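Sialidase B (Streptococcus pneumoniae serotype 4, PDB 4XJW) cleaves terminal alpha-2,3-, alpha-2,6- and alpha-2,8-linked sialic acids from glycans, glycoproteins and glycolipids as a family 33 exo-sialidase and intramolecular trans-sialidase. Local coordinates at residues A[206-211]-A[224-229]; A[230-235]-A[286-291]; A[236-241]-A[263-268]; A[255-260]-A[301-306]; A[307-312]-A[418-423]. The protein carries 1 engineered substitution. All coordinates share one frame; numbering follows the deposited sequence.

Contact 1 (A[206-211]-A[224-229]). With DMS (dimethyl sulfoxide), chain C.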
# COMPACT_ATOMS: atom_id res chain seq x y z
N PHE A 206 4.13 1.00 -2.82
CA PHE A 206 3.76 -0.16 -2.00
C PHE A 206 2.28 -0.13 -1.73
O PHE A 206 1.70 0.95 -1.59
CB PHE A 206 4.53 -0.18 -0.68
CG PHE A 206 6.01 -0.25 -0.86
CD1 PHE A 206 6.62 -1.48 -1.06
CD2 PHE A 206 6.76 0.90 -0.90
CE1 PHE A 206 7.98 -1.55 -1.28
CE2 PHE A 206 8.13 0.84 -1.10
CZ PHE A 206 8.74 -0.38 -1.30
N ARG A 207 1.68 -1.32 -1.67
CA ARG A 207 0.25 -1.44 -1.36
C ARG A 207 0.04 -2.78 -0.69
O ARG A 207 0.89 -3.68 -0.77
CB ARG A 207 -0.64 -1.37 -2.62
CG ARG A 207 -0.99 0.06 -3.13
CD ARG A 207 -2.45 0.15 -3.63
NE ARG A 207 -3.46 -0.04 -2.59
CZ ARG A 207 -4.76 -0.24 -2.84
NH1 ARG A 207 -5.20 -0.27 -4.09
NH2 ARG A 207 -5.63 -0.41 -1.82
N ILE A 208 -1.11 -2.91 -0.03
CA ILE A 208 -1.59 -4.18 0.50
C ILE A 208 -0.70 -4.75 1.63
O ILE A 208 -0.13 -5.83 1.49
CB ILE A 208 -1.76 -5.27 -0.60
CG1 ILE A 208 -2.24 -4.70 -1.94
CG2 ILE A 208 -2.76 -6.32 -0.15
CD1 ILE A 208 -3.58 -3.96 -1.87
N PRO A 209 -0.60 -4.03 2.75
CA PRO A 209 0.26 -4.45 3.86
C PRO A 209 -0.34 -5.60 4.65
O PRO A 209 -1.56 -5.73 4.75
CB PRO A 209 0.29 -3.22 4.76
CG PRO A 209 -1.03 -2.53 4.48
CD PRO A 209 -1.26 -2.74 3.02
N THR A 210 0.54 -6.41 5.25
CA THR A 210 0.14 -7.46 6.18
C THR A 210 1.06 -7.40 7.41
O THR A 210 2.16 -6.83 7.34
CB THR A 210 0.18 -8.88 5.58
OG1 THR A 210 1.53 -9.38 5.59
CG2 THR A 210 -0.37 -8.89 4.13
N LEU A 211 0.57 -7.94 8.52
CA LEU A 211 1.37 -8.11 9.75
C LEU A 211 0.96 -9.42 10.40
O LEU A 211 -0.19 -9.81 10.34
CB LEU A 211 1.08 -6.97 10.73
CG LEU A 211 1.61 -5.57 10.45
CD1 LEU A 211 1.03 -4.57 11.46
CD2 LEU A 211 3.13 -5.55 10.48
N ASP A 224 2.85 -5.77 -1.24
CA ASP A 224 3.05 -5.65 -2.68
C ASP A 224 4.08 -4.55 -2.91
O ASP A 224 3.85 -3.40 -2.53
CB ASP A 224 1.77 -5.18 -3.37
CG ASP A 224 0.73 -6.27 -3.59
OD1 ASP A 224 0.67 -7.28 -2.86
OD2 ASP A 224 -0.08 -6.06 -4.51
N ALA A 225 5.21 -4.91 -3.52
CA ALA A 225 6.19 -3.95 -3.99
C ALA A 225 5.75 -3.65 -5.43
O ALA A 225 5.90 -4.49 -6.32
CB ALA A 225 7.58 -4.57 -3.96
N ARG A 226 5.16 -2.47 -5.64
CA ARG A 226 4.54 -2.17 -6.92
C ARG A 226 5.41 -1.23 -7.74
O ARG A 226 5.75 -0.12 -7.30
CB ARG A 226 3.12 -1.62 -6.71
CG ARG A 226 2.18 -2.59 -5.99
CD ARG A 226 0.73 -2.33 -6.33
NE ARG A 226 -0.15 -3.35 -5.76
CZ ARG A 226 -1.47 -3.35 -5.87
NH1 ARG A 226 -2.08 -2.37 -6.54
NH2 ARG A 226 -2.17 -4.33 -5.32
N TYR A 227 5.79 -1.68 -8.93
CA TYR A 227 6.79 -0.94 -9.71
C TYR A 227 6.19 0.07 -10.68
O TYR A 227 6.76 1.15 -10.86
CB TYR A 227 7.74 -1.92 -10.43
CG TYR A 227 8.55 -2.73 -9.46
CD1 TYR A 227 8.01 -3.88 -8.87
CD2 TYR A 227 9.83 -2.34 -9.09
CE1 TYR A 227 8.73 -4.62 -7.95
CE2 TYR A 227 10.57 -3.08 -8.15
CZ TYR A 227 10.01 -4.22 -7.60
OH TYR A 227 10.71 -4.97 -6.68
N GLY A 228 5.06 -0.28 -11.29
CA GLY A 228 4.41 0.53 -12.31
C GLY A 228 3.34 1.44 -11.73
O GLY A 228 2.15 1.33 -12.06
N GLY A 229 3.76 2.34 -10.85
CA GLY A 229 2.81 3.13 -10.09
C GLY A 229 2.07 2.23 -9.10
O GLY A 229 2.51 1.11 -8.83
S DMS C . -6.28 -5.23 -4.06
O DMS C . -4.91 -5.54 -4.61
C1 DMS C . -6.54 -3.44 -4.18
C2 DMS C . -7.47 -5.75 -5.33
O HOH W 1 0.45 -7.99 -0.23
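R207 and D224 pair across the antiparallel hairpin of strands 205-213 and 219-226, a buried contact beside the sialidase active site. Two backbone bonds join this hydrogen-bonded pair: R207 N to D224 O, 3.1 Å, and D224 N to R207 O, 2.9 Å. F206 and A225 share one face of the sheet, CE1 of F206 to CB of A225 4.1 Å, where a small methyl lets the ring lie close.

The face bearing R207 and D224 is polar. R226, its chain extended from CG to NE, returns beside D224 and grips OD2 side-on: NE and NH2 both donate to that one oxygen, NH2 at 2.8 Å. The second oxygen, OD1, accepts from a water that also bonds I208 O. R207 CB lies over one face of the R226 guanidinium, 3.7 Å from NE, and I208 brings CG1 to 3.4 Å from R226 NH2. R226 NH2 also donates to the oxygen of a dimethyl sulfoxide, probably from the crystallisation liquor, at 3.1 Å.

R207, substrate-binding by similarity, forms a salt bridge with E631 and a cation-pi contact with Y615, the nucleophile by similarity. R226 also bridges to D232, the inferred proton acceptor. Nearby carboxylates probably offset the arginines' charge, consistent with a site for an anionic sugar.

Contact 2 (A[230-235]-A[286-291]); sequences THDSKS and SFIDSS
S233 and S286 meet through their hydroxyls, OG to OG 2.7 Å, and this is the direct hydrogen bond between the loop 230-235 and the strand 286-291. Either hydroxyl could be the donor. S286 OG sits between its own backbone N and carbonyl carbon (chi1 62°), which turns it toward the loop. A water extends the polar link, lying 2.8 Å from S286 OG and accepting from S235 N at 3.3 Å. Serine suits both positions, being short enough for two hydroxyls to meet directly. S233 N is buried without a hydrogen-bond partner, and the peptide bond before K234 is cis.

Van der Waals packing comes from I288. Its CG2 branch lies 3.6 Å from S233 OG, while the longer arm, with CG1 anti to the backbone N (chi1 177°), carries CD1 to within 3.9 Å of D232 CB. These two side chains cross at about a right angle. D232, the proton acceptor by similarity, has its carboxylate paired with R226.

The loop connects strands 219-226 and 237-244, and S233 also rests on M308 of strand 301-308. The aspartate-bearing loop is thus packed against strand 286-294, an inner strand of the neighbouring mixed sheet, between 301-308 and 451-459.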
# COMPACT_ATOMS: atom_id res chain seq x y z
N THR A 230 0.94 2.70 -8.59
CA THR A 230 0.17 1.95 -7.60
C THR A 230 -0.87 0.99 -8.18
O THR A 230 -1.56 0.31 -7.43
CB THR A 230 -0.50 2.89 -6.59
OG1 THR A 230 -1.23 3.90 -7.29
CG2 THR A 230 0.53 3.53 -5.68
N HIS A 231 -0.96 0.93 -9.52
CA HIS A 231 -1.98 0.11 -10.19
C HIS A 231 -1.97 -1.37 -9.77
O HIS A 231 -0.90 -1.97 -9.59
CB HIS A 231 -1.80 0.14 -11.71
CG HIS A 231 -1.95 1.48 -12.33
ND1 HIS A 231 -3.01 2.32 -12.07
CD2 HIS A 231 -1.17 2.13 -13.24
CE1 HIS A 231 -2.88 3.43 -12.78
NE2 HIS A 231 -1.77 3.33 -13.50
N ASP A 232 -3.15 -1.96 -9.65
CA ASP A 232 -3.26 -3.40 -9.53
C ASP A 232 -2.74 -4.04 -10.82
O ASP A 232 -2.61 -3.37 -11.85
CB ASP A 232 -4.71 -3.87 -9.36
CG ASP A 232 -5.38 -3.38 -8.09
OD1 ASP A 232 -4.73 -2.76 -7.24
OD2 ASP A 232 -6.61 -3.61 -7.97
N SER A 233 -2.51 -5.35 -10.78
CA SER A 233 -2.21 -6.12 -11.99
C SER A 233 -3.28 -5.85 -13.07
O SER A 233 -4.43 -5.64 -12.72
CB SER A 233 -2.19 -7.61 -11.66
OG SER A 233 -1.21 -7.89 -10.67
N LYS A 234 -2.93 -5.85 -14.37
CA LYS A 234 -1.60 -6.15 -14.90
C LYS A 234 -0.59 -5.06 -14.52
O LYS A 234 -0.89 -3.87 -14.57
CB LYS A 234 -1.68 -6.28 -16.43
CG LYS A 234 -2.19 -5.02 -17.13
CD LYS A 234 -2.42 -5.22 -18.62
CE LYS A 234 -2.95 -3.92 -19.23
NZ LYS A 234 -2.86 -3.87 -20.72
N SER A 235 0.60 -5.48 -14.12
CA SER A 235 1.68 -4.56 -13.80
C SER A 235 2.95 -5.37 -13.57
O SER A 235 2.98 -6.58 -13.85
CB SER A 235 1.34 -3.78 -12.53
OG SER A 235 2.20 -2.67 -12.37
N SER A 286 3.18 -10.78 -12.62
CA SER A 286 3.15 -10.14 -11.32
C SER A 286 2.57 -11.05 -10.24
O SER A 286 1.93 -12.06 -10.54
CB SER A 286 2.36 -8.82 -11.37
OG SER A 286 1.00 -9.06 -11.74
N PHE A 287 2.83 -10.68 -8.99
CA PHE A 287 2.13 -11.27 -7.85
C PHE A 287 1.30 -10.16 -7.23
O PHE A 287 1.64 -8.99 -7.36
CB PHE A 287 3.11 -11.81 -6.81
CG PHE A 287 4.05 -12.85 -7.36
CD1 PHE A 287 5.28 -12.48 -7.90
CD2 PHE A 287 3.72 -14.21 -7.31
CE1 PHE A 287 6.16 -13.44 -8.39
CE2 PHE A 287 4.59 -15.17 -7.80
CZ PHE A 287 5.81 -14.78 -8.35
N ILE A 288 0.22 -10.52 -6.56
CA ILE A 288 -0.61 -9.47 -5.97
C ILE A 288 -1.42 -10.05 -4.81
O ILE A 288 -1.89 -11.18 -4.91
CB ILE A 288 -1.50 -8.80 -7.05
CG1 ILE A 288 -2.44 -7.75 -6.43
CG2 ILE A 288 -2.26 -9.86 -7.87
CD1 ILE A 288 -3.07 -6.82 -7.47
N ASP A 289 -1.54 -9.29 -3.72
CA ASP A 289 -2.36 -9.68 -2.55
C ASP A 289 -1.81 -10.88 -1.79
O ASP A 289 -2.10 -12.03 -2.12
CB ASP A 289 -3.84 -9.93 -2.94
CG ASP A 289 -4.53 -8.66 -3.41
OD1 ASP A 289 -3.94 -7.57 -3.29
OD2 ASP A 289 -5.68 -8.76 -3.91
N SER A 290 -1.01 -10.60 -0.77
CA SER A 290 -0.38 -11.66 0.00
C SER A 290 -1.04 -11.88 1.35
O SER A 290 -1.74 -11.00 1.88
CB SER A 290 1.12 -11.40 0.18
OG SER A 290 1.36 -10.25 0.97
N SER A 291 -0.77 -13.05 1.93
CA SER A 291 -1.34 -13.44 3.22
C SER A 291 -0.37 -14.38 3.93
O SER A 291 0.26 -15.23 3.28
CB SER A 291 -2.70 -14.13 3.02
OG SER A 291 -3.41 -14.16 4.24
O HOH W 2 0.58 -8.76 -14.51

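Contact 3 (A[236-241]-A[263-268])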
# COMPACT_ATOMS: atom_id res chain seq x y z
N LYS A 236 3.99 -4.73 -13.05
CA LYS A 236 5.07 -5.46 -12.39
C LYS A 236 4.90 -5.24 -10.90
O LYS A 236 4.95 -4.10 -10.41
CB LYS A 236 6.47 -5.03 -12.83
CG LYS A 236 7.53 -5.85 -12.09
CD LYS A 236 8.97 -5.41 -12.36
CE LYS A 236 9.92 -6.18 -11.45
NZ LYS A 236 9.80 -7.66 -11.62
N ILE A 237 4.67 -6.34 -10.19
CA ILE A 237 4.57 -6.31 -8.74
C ILE A 237 5.24 -7.56 -8.19
O ILE A 237 5.05 -8.65 -8.73
CB ILE A 237 3.09 -6.33 -8.28
CG1 ILE A 237 2.30 -5.19 -8.93
CG2 ILE A 237 3.01 -6.30 -6.75
CD1 ILE A 237 0.78 -5.34 -8.77
N ASN A 238 6.04 -7.39 -7.12
CA ASN A 238 6.63 -8.50 -6.38
C ASN A 238 6.06 -8.51 -4.97
O ASN A 238 5.54 -7.50 -4.52
CB ASN A 238 8.16 -8.34 -6.29
CG ASN A 238 8.88 -8.56 -7.62
OD1 ASN A 238 8.45 -9.33 -8.47
ND2 ASN A 238 10.02 -7.89 -7.79
N ILE A 239 6.19 -9.62 -4.25
CA ILE A 239 5.84 -9.66 -2.82
C ILE A 239 7.12 -9.54 -2.00
O ILE A 239 8.06 -10.32 -2.19
CB ILE A 239 5.12 -10.95 -2.43
CG1 ILE A 239 3.89 -11.21 -3.32
CG2 ILE A 239 4.73 -10.91 -0.95
CD1 ILE A 239 2.88 -10.05 -3.35
N ALA A 240 7.17 -8.55 -1.11
CA ALA A 240 8.35 -8.32 -0.28
C ALA A 240 7.99 -8.53 1.19
O ALA A 240 6.82 -8.43 1.57
CB ALA A 240 8.91 -6.90 -0.50
N THR A 241 9.01 -8.83 2.00
CA THR A 241 8.81 -9.04 3.43
C THR A 241 9.89 -8.35 4.26
O THR A 241 11.00 -8.13 3.78
CB THR A 241 8.75 -10.54 3.84
OG1 THR A 241 9.98 -11.19 3.51
CG2 THR A 241 7.65 -11.29 3.11
N TYR A 263 10.70 -8.46 -16.13
CA TYR A 263 10.95 -7.03 -16.16
C TYR A 263 11.93 -6.62 -15.06
O TYR A 263 11.91 -7.20 -13.97
CB TYR A 263 9.65 -6.25 -16.00
CG TYR A 263 8.87 -6.10 -17.29
CD1 TYR A 263 8.41 -7.22 -17.98
CD2 TYR A 263 8.59 -4.85 -17.80
CE1 TYR A 263 7.69 -7.10 -19.15
CE2 TYR A 263 7.85 -4.71 -18.99
CZ TYR A 263 7.41 -5.84 -19.65
OH TYR A 263 6.70 -5.73 -20.83
N GLU A 264 12.78 -5.64 -15.36
CA GLU A 264 13.74 -5.10 -14.40
C GLU A 264 13.04 -4.47 -13.19
O GLU A 264 11.96 -3.89 -13.32
CB GLU A 264 14.63 -4.06 -15.10
CG GLU A 264 15.68 -3.38 -14.20
CD GLU A 264 16.31 -2.14 -14.83
OE1 GLU A 264 15.80 -1.65 -15.86
OE2 GLU A 264 17.31 -1.64 -14.28
N GLU A 265 13.65 -4.59 -12.02
CA GLU A 265 13.17 -3.87 -10.84
C GLU A 265 13.62 -2.41 -10.94
O GLU A 265 14.78 -2.10 -10.64
CB GLU A 265 13.72 -4.52 -9.57
CG GLU A 265 13.23 -5.95 -9.34
CD GLU A 265 14.30 -6.83 -8.71
OE1 GLU A 265 15.33 -6.29 -8.24
OE2 GLU A 265 14.11 -8.06 -8.68
N GLN A 266 12.72 -1.54 -11.38
CA GLN A 266 13.06 -0.14 -11.60
C GLN A 266 12.32 0.78 -10.65
O GLN A 266 11.11 0.64 -10.46
CB GLN A 266 12.66 0.29 -13.01
CG GLN A 266 13.59 -0.13 -14.12
CD GLN A 266 12.99 0.20 -15.47
OE1 GLN A 266 12.31 -0.63 -16.06
NE2 GLN A 266 13.24 1.41 -15.95
N LEU A 267 13.06 1.73 -10.08
CA LEU A 267 12.49 2.79 -9.27
C LEU A 267 12.06 3.89 -10.23
O LEU A 267 12.89 4.68 -10.70
CB LEU A 267 13.54 3.28 -8.26
CG LEU A 267 13.14 4.06 -7.01
CD1 LEU A 267 12.32 3.19 -6.09
CD2 LEU A 267 14.37 4.59 -6.28
N VAL A 268 10.77 3.94 -10.56
CA VAL A 268 10.27 4.86 -11.58
C VAL A 268 9.31 5.85 -10.95
O VAL A 268 8.46 5.49 -10.13
CB VAL A 268 9.52 4.10 -12.70
CG1 VAL A 268 9.15 5.06 -13.83
CG2 VAL A 268 10.37 2.96 -13.22
O HOH W 3 8.55 -8.69 -14.04
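K236 reaches across to the loop 263-268 with its chain straight as far as CE: CG is anti to the backbone N (chi1 180°), and only the last torsion bends (chi4 57°). That final turn brings NZ to the backbone of Y263, where it makes a weak hydrogen bond to Y263 O at 3.2 Å. A water accepts from K236 NZ at 2.9 Å and from Y263 N. The methylenes work as well: K236 CD lies 3.8 Å from Y263 CB, the two side chains running past each other in opposite directions, and 3.5 Å from E264 O. A long lysine suits this buried place because its carbons can pack while its charge meets the weak bond, the water and, in a cation-pi contact, Y227.

K236 comes just before strand 237-244, a member of a four-stranded antiparallel sheet of the catalytic beta-propeller, and the loop follows one of the sheet's outer strands, 255-256. E265, its CG anti to the carbonyl carbon (chi1 -64°), sets CG 3.9 Å from K236 CE, and the bend at chi2 then directs the carboxylate to K259. N238 crosses E265 at about a right angle, with ND2 4.1 Å from E265 CG, and its amide bonds Y227 OH and F260 N.

Contact 4 (A[255-260]-A[301-306]); sequences IFAMKF and TILLAD
M258 and A257 press onto L303 and A305 in a contact whose side chains are all apolar, between the outer edge of one propeller sheet and strand 301-308 of the next. The densest part is built round the methionine. Extended beyond CG, M258 drives its thioether toward the strand, with SD 3.8 Å from A305 CB and CE 3.8 Å from L303 CD2. M258 CE also lies 3.7 Å from L303 O, so the methyl covers backbone as well as side chain. The M258 and L303 side chains run antiparallel to each other, and the small A305 admits the sulfur close to the strand. An unbranched, flexible methionine suits this position, since it can span the gap between M258 CA and A305 CA, 8.3 Å.

Packing is thinner at A257, where one methyl meets one leucine branch, A257 CB to L303 CD1 at 4.0 Å. With L303 CG anti to the backbone N (chi1 -180°), the fork reaches toward 255-260, where CD1 meets A257 and CD2 meets M258. Outward of this, I255, F256 and K259 turn to partly exposed surroundings, and K259 pairs with E265. A257 and M258 both face I239, forming a classic beta bulge that turns two successive residues toward strand 301-308.

No hydrogen bond crosses between the segments, so their cohesion rests on dispersion and the burial of hydrocarbon and sulfur.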
# COMPACT_ATOMS: atom_id res chain seq x y z
N ILE A 255 13.30 -8.30 1.85
CA ILE A 255 13.70 -9.31 0.87
C ILE A 255 12.47 -9.66 0.07
O ILE A 255 11.36 -9.24 0.43
CB ILE A 255 14.28 -10.59 1.53
CG1 ILE A 255 13.23 -11.29 2.41
CG2 ILE A 255 15.54 -10.24 2.29
CD1 ILE A 255 13.65 -12.68 2.90
N PHE A 256 12.64 -10.42 -1.01
CA PHE A 256 11.48 -10.89 -1.76
C PHE A 256 11.04 -12.27 -1.32
O PHE A 256 11.87 -13.16 -1.12
CB PHE A 256 11.73 -10.92 -3.28
CG PHE A 256 12.01 -9.58 -3.89
CD1 PHE A 256 11.04 -8.59 -3.89
CD2 PHE A 256 13.24 -9.32 -4.47
CE1 PHE A 256 11.30 -7.35 -4.46
CE2 PHE A 256 13.51 -8.09 -5.04
CZ PHE A 256 12.54 -7.10 -5.03
N ALA A 257 9.73 -12.44 -1.17
CA ALA A 257 9.11 -13.74 -0.97
C ALA A 257 8.70 -14.37 -2.29
O ALA A 257 8.80 -15.60 -2.46
CB ALA A 257 7.91 -13.63 -0.03
N MET A 258 8.21 -13.55 -3.22
CA MET A 258 7.87 -14.00 -4.57
C MET A 258 8.27 -12.91 -5.54
O MET A 258 7.95 -11.74 -5.34
CB MET A 258 6.36 -14.28 -4.72
CG MET A 258 5.84 -15.41 -3.85
SD MET A 258 4.11 -15.76 -4.20
CE MET A 258 3.77 -16.98 -2.93
N LYS A 259 8.97 -13.30 -6.61
CA LYS A 259 9.42 -12.33 -7.59
C LYS A 259 9.50 -12.96 -8.97
O LYS A 259 9.67 -14.18 -9.11
CB LYS A 259 10.79 -11.79 -7.21
CG LYS A 259 11.89 -12.81 -7.40
CD LYS A 259 13.25 -12.20 -7.16
CE LYS A 259 13.39 -10.93 -7.95
NZ LYS A 259 14.72 -10.29 -7.82
N PHE A 260 9.36 -12.11 -9.98
CA PHE A 260 9.58 -12.47 -11.37
C PHE A 260 10.65 -11.55 -11.93
O PHE A 260 10.83 -10.43 -11.45
CB PHE A 260 8.31 -12.27 -12.20
CG PHE A 260 7.31 -13.37 -12.05
CD1 PHE A 260 7.67 -14.69 -12.23
CD2 PHE A 260 5.98 -13.06 -11.77
CE1 PHE A 260 6.71 -15.71 -12.13
CE2 PHE A 260 5.03 -14.08 -11.66
CZ PHE A 260 5.40 -15.39 -11.84
N THR A 301 6.76 -20.70 8.39
CA THR A 301 5.87 -19.60 8.07
C THR A 301 5.44 -19.83 6.64
O THR A 301 6.26 -20.20 5.79
CB THR A 301 6.60 -18.24 8.19
OG1 THR A 301 7.16 -18.12 9.50
CG2 THR A 301 5.64 -17.10 7.96
N ILE A 302 4.15 -19.63 6.38
CA ILE A 302 3.59 -19.87 5.06
C ILE A 302 2.99 -18.59 4.49
O ILE A 302 2.20 -17.92 5.14
CB ILE A 302 2.56 -20.99 5.12
CG1 ILE A 302 3.23 -22.29 5.59
CG2 ILE A 302 1.86 -21.15 3.78
CD1 ILE A 302 2.27 -23.44 5.80
N LEU A 303 3.37 -18.25 3.26
CA LEU A 303 2.85 -17.06 2.61
C LEU A 303 2.18 -17.43 1.29
O LEU A 303 2.75 -18.16 0.48
CB LEU A 303 3.98 -16.02 2.40
CG LEU A 303 3.66 -14.68 1.72
CD1 LEU A 303 4.62 -13.60 2.19
CD2 LEU A 303 3.74 -14.77 0.21
N LEU A 304 0.96 -16.94 1.11
CA LEU A 304 0.26 -17.13 -0.15
C LEU A 304 0.13 -15.79 -0.89
O LEU A 304 0.15 -14.73 -0.27
CB LEU A 304 -1.13 -17.75 0.08
CG LEU A 304 -1.23 -19.28 0.13
CD1 LEU A 304 -0.35 -19.87 1.22
CD2 LEU A 304 -2.68 -19.70 0.33
N ALA A 305 0.02 -15.84 -2.22
CA ALA A 305 -0.28 -14.66 -3.03
C ALA A 305 -0.96 -15.06 -4.33
O ALA A 305 -0.82 -16.19 -4.77
CB ALA A 305 1.00 -13.85 -3.32
N ASP A 306 -1.67 -14.13 -4.95
CA ASP A 306 -2.16 -14.40 -6.31
C ASP A 306 -0.98 -14.32 -7.27
O ASP A 306 -0.07 -13.50 -7.07
CB ASP A 306 -3.18 -13.37 -6.78
CG ASP A 306 -4.39 -13.24 -5.86
OD1 ASP A 306 -4.77 -14.21 -5.18
OD2 ASP A 306 -4.98 -12.13 -5.87

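Contact 5 (A[307-312]-A[418-423]); sequences VMPAGI and TNYIAM
The ring of Y420 is met at its edge by the strand and turn opposite: V307 O lies near the ring plane, 3.8 Å from Y420 CD1, and P309 CG approaches Y420 CE1 at 3.8 Å. Proline and tyrosine cross at about a right angle. L438 of strand 437-438 also touches the tyrosine side chain, and Y420 OH bonds T416 O. Proline suits the spot, presenting the CG methylene of its rigid ring to the ring edge. P309 CD lies 3.0 Å from T418 O, a buried oxygen with no hydrogen-bond partner in the model; what it meets here is proline carbon, at a residue with no N-H to offer.

Two backbone bonds tie V307 and Y420 into a hydrogen-bonded antiparallel pair. Y420 N donates to V307 O at 3.0 Å, in the carbonyl plane, whereas V307 N reaches Y420 O at 2.8 Å from 45° above that carbonyl's plane. On the same side as the tyrosine, V307 packs onto A422, CG2 to CB 3.4 Å, a tight fit that a small alanine makes possible. M308 doubles back through its bent chi2 (-70°) and lies alongside N419, CE to CB 3.7 Å. The N419 amide itself is held by G449 and N448.

Beyond P309 the chain makes a type II turn closed by I312 N to P309 O, with G311 taking the positive phi of its third position. The turn leaves the end of the pair 301-308 with 420-426, antiparallel neighbours as in the blades of the sialidase beta-propeller.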
# COMPACT_ATOMS: atom_id res chain seq x y z
N VAL A 307 -1.01 -15.13 -8.32
CA VAL A 307 -0.00 -15.04 -9.39
C VAL A 307 -0.69 -14.70 -10.69
O VAL A 307 -1.68 -15.33 -11.06
CB VAL A 307 0.76 -16.35 -9.57
CG1 VAL A 307 1.96 -16.13 -10.49
CG2 VAL A 307 1.21 -16.87 -8.24
N MET A 308 -0.14 -13.71 -11.39
CA MET A 308 -0.65 -13.26 -12.69
C MET A 308 0.38 -13.47 -13.79
O MET A 308 1.51 -12.98 -13.70
CB MET A 308 -0.98 -11.77 -12.62
CG MET A 308 -2.04 -11.41 -11.60
SD MET A 308 -3.67 -12.01 -12.08
CE MET A 308 -4.63 -11.51 -10.65
N PRO A 309 -0.00 -14.20 -14.84
CA PRO A 309 0.86 -14.32 -16.02
C PRO A 309 1.06 -12.96 -16.69
O PRO A 309 0.35 -11.99 -16.40
CB PRO A 309 0.05 -15.23 -16.95
CG PRO A 309 -0.86 -16.01 -16.03
CD PRO A 309 -1.23 -15.00 -14.98
N ALA A 310 2.04 -12.90 -17.59
CA ALA A 310 2.36 -11.66 -18.29
C ALA A 310 1.12 -10.97 -18.86
O ALA A 310 0.33 -11.57 -19.57
CB ALA A 310 3.37 -11.91 -19.38
N GLY A 311 0.96 -9.70 -18.50
CA GLY A 311 -0.10 -8.87 -19.03
C GLY A 311 -1.48 -9.18 -18.48
O GLY A 311 -2.47 -8.68 -19.00
N ILE A 312 -1.55 -9.99 -17.43
CA ILE A 312 -2.84 -10.40 -16.86
C ILE A 312 -3.11 -9.73 -15.52
O ILE A 312 -2.19 -9.50 -14.72
CB ILE A 312 -2.91 -11.94 -16.72
CG1 ILE A 312 -2.70 -12.61 -18.08
CG2 ILE A 312 -4.24 -12.38 -16.09
CD1 ILE A 312 -3.56 -12.05 -19.19
N THR A 418 -4.80 -16.62 -16.93
CA THR A 418 -5.81 -16.49 -15.89
C THR A 418 -5.07 -16.29 -14.58
O THR A 418 -3.85 -16.31 -14.56
CB THR A 418 -6.72 -17.74 -15.83
OG1 THR A 418 -7.85 -17.48 -14.98
CG2 THR A 418 -5.95 -18.95 -15.33
N ASN A 419 -5.80 -16.10 -13.48
CA ASN A 419 -5.16 -15.90 -12.18
C ASN A 419 -4.99 -17.21 -11.40
O ASN A 419 -5.85 -18.10 -11.47
CB ASN A 419 -5.94 -14.90 -11.34
CG ASN A 419 -7.38 -15.32 -11.15
OD1 ASN A 419 -8.16 -15.31 -12.11
ND2 ASN A 419 -7.75 -15.70 -9.93
N TYR A 420 -3.89 -17.30 -10.65
CA TYR A 420 -3.58 -18.48 -9.85
C TYR A 420 -3.30 -18.07 -8.41
O TYR A 420 -3.14 -16.89 -8.12
CB TYR A 420 -2.35 -19.21 -10.40
CG TYR A 420 -2.45 -19.60 -11.86
CD1 TYR A 420 -2.23 -18.67 -12.87
CD2 TYR A 420 -2.74 -20.91 -12.22
CE1 TYR A 420 -2.30 -19.04 -14.20
CE2 TYR A 420 -2.83 -21.28 -13.55
CZ TYR A 420 -2.61 -20.34 -14.53
OH TYR A 420 -2.70 -20.72 -15.85
N ILE A 421 -3.23 -19.06 -7.52
CA ILE A 421 -2.73 -18.83 -6.16
C ILE A 421 -1.47 -19.65 -5.98
O ILE A 421 -1.45 -20.82 -6.36
CB ILE A 421 -3.75 -19.23 -5.08
CG1 ILE A 421 -5.02 -18.38 -5.20
CG2 ILE A 421 -3.17 -19.06 -3.67
CD1 ILE A 421 -6.09 -18.72 -4.16
N ALA A 422 -0.43 -19.05 -5.42
CA ALA A 422 0.79 -19.80 -5.12
C ALA A 422 1.11 -19.68 -3.65
O ALA A 422 0.63 -18.77 -2.99
CB ALA A 422 1.94 -19.30 -5.94
N MET A 423 1.95 -20.59 -3.17
CA MET A 423 2.40 -20.57 -1.78
C MET A 423 3.91 -20.67 -1.73
O MET A 423 4.53 -21.29 -2.59
CB MET A 423 1.75 -21.72 -1.01
CG MET A 423 2.28 -23.08 -1.34
SD MET A 423 1.72 -24.33 -0.16
CE MET A 423 1.61 -23.43 1.33

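The five contacts lie in the catalytic propeller, with centres 7 to 16 Å apart. Contacts 1, 3 and 4 reach the four-stranded antiparallel sheet 205-213, 219-226, 237-244 and 255-256; contacts 2, 4 and 5 reach the neighbouring mixed sheet through strands 286-294, 301-308 and 420-426. Contact 4 therefore joins the two sheets. Along the chain contact 1 closes first, contact 3 is nested within contact 2, contact 4 crosses both, and contact 5 begins where contact 4 ends and closes the long excursion between residues 312 and 418. Contacts 1 and 2 touch through the R226-D232 salt bridge, placing the inferred proton acceptor D232 and substrate-binding R207 close to where the sheets meet.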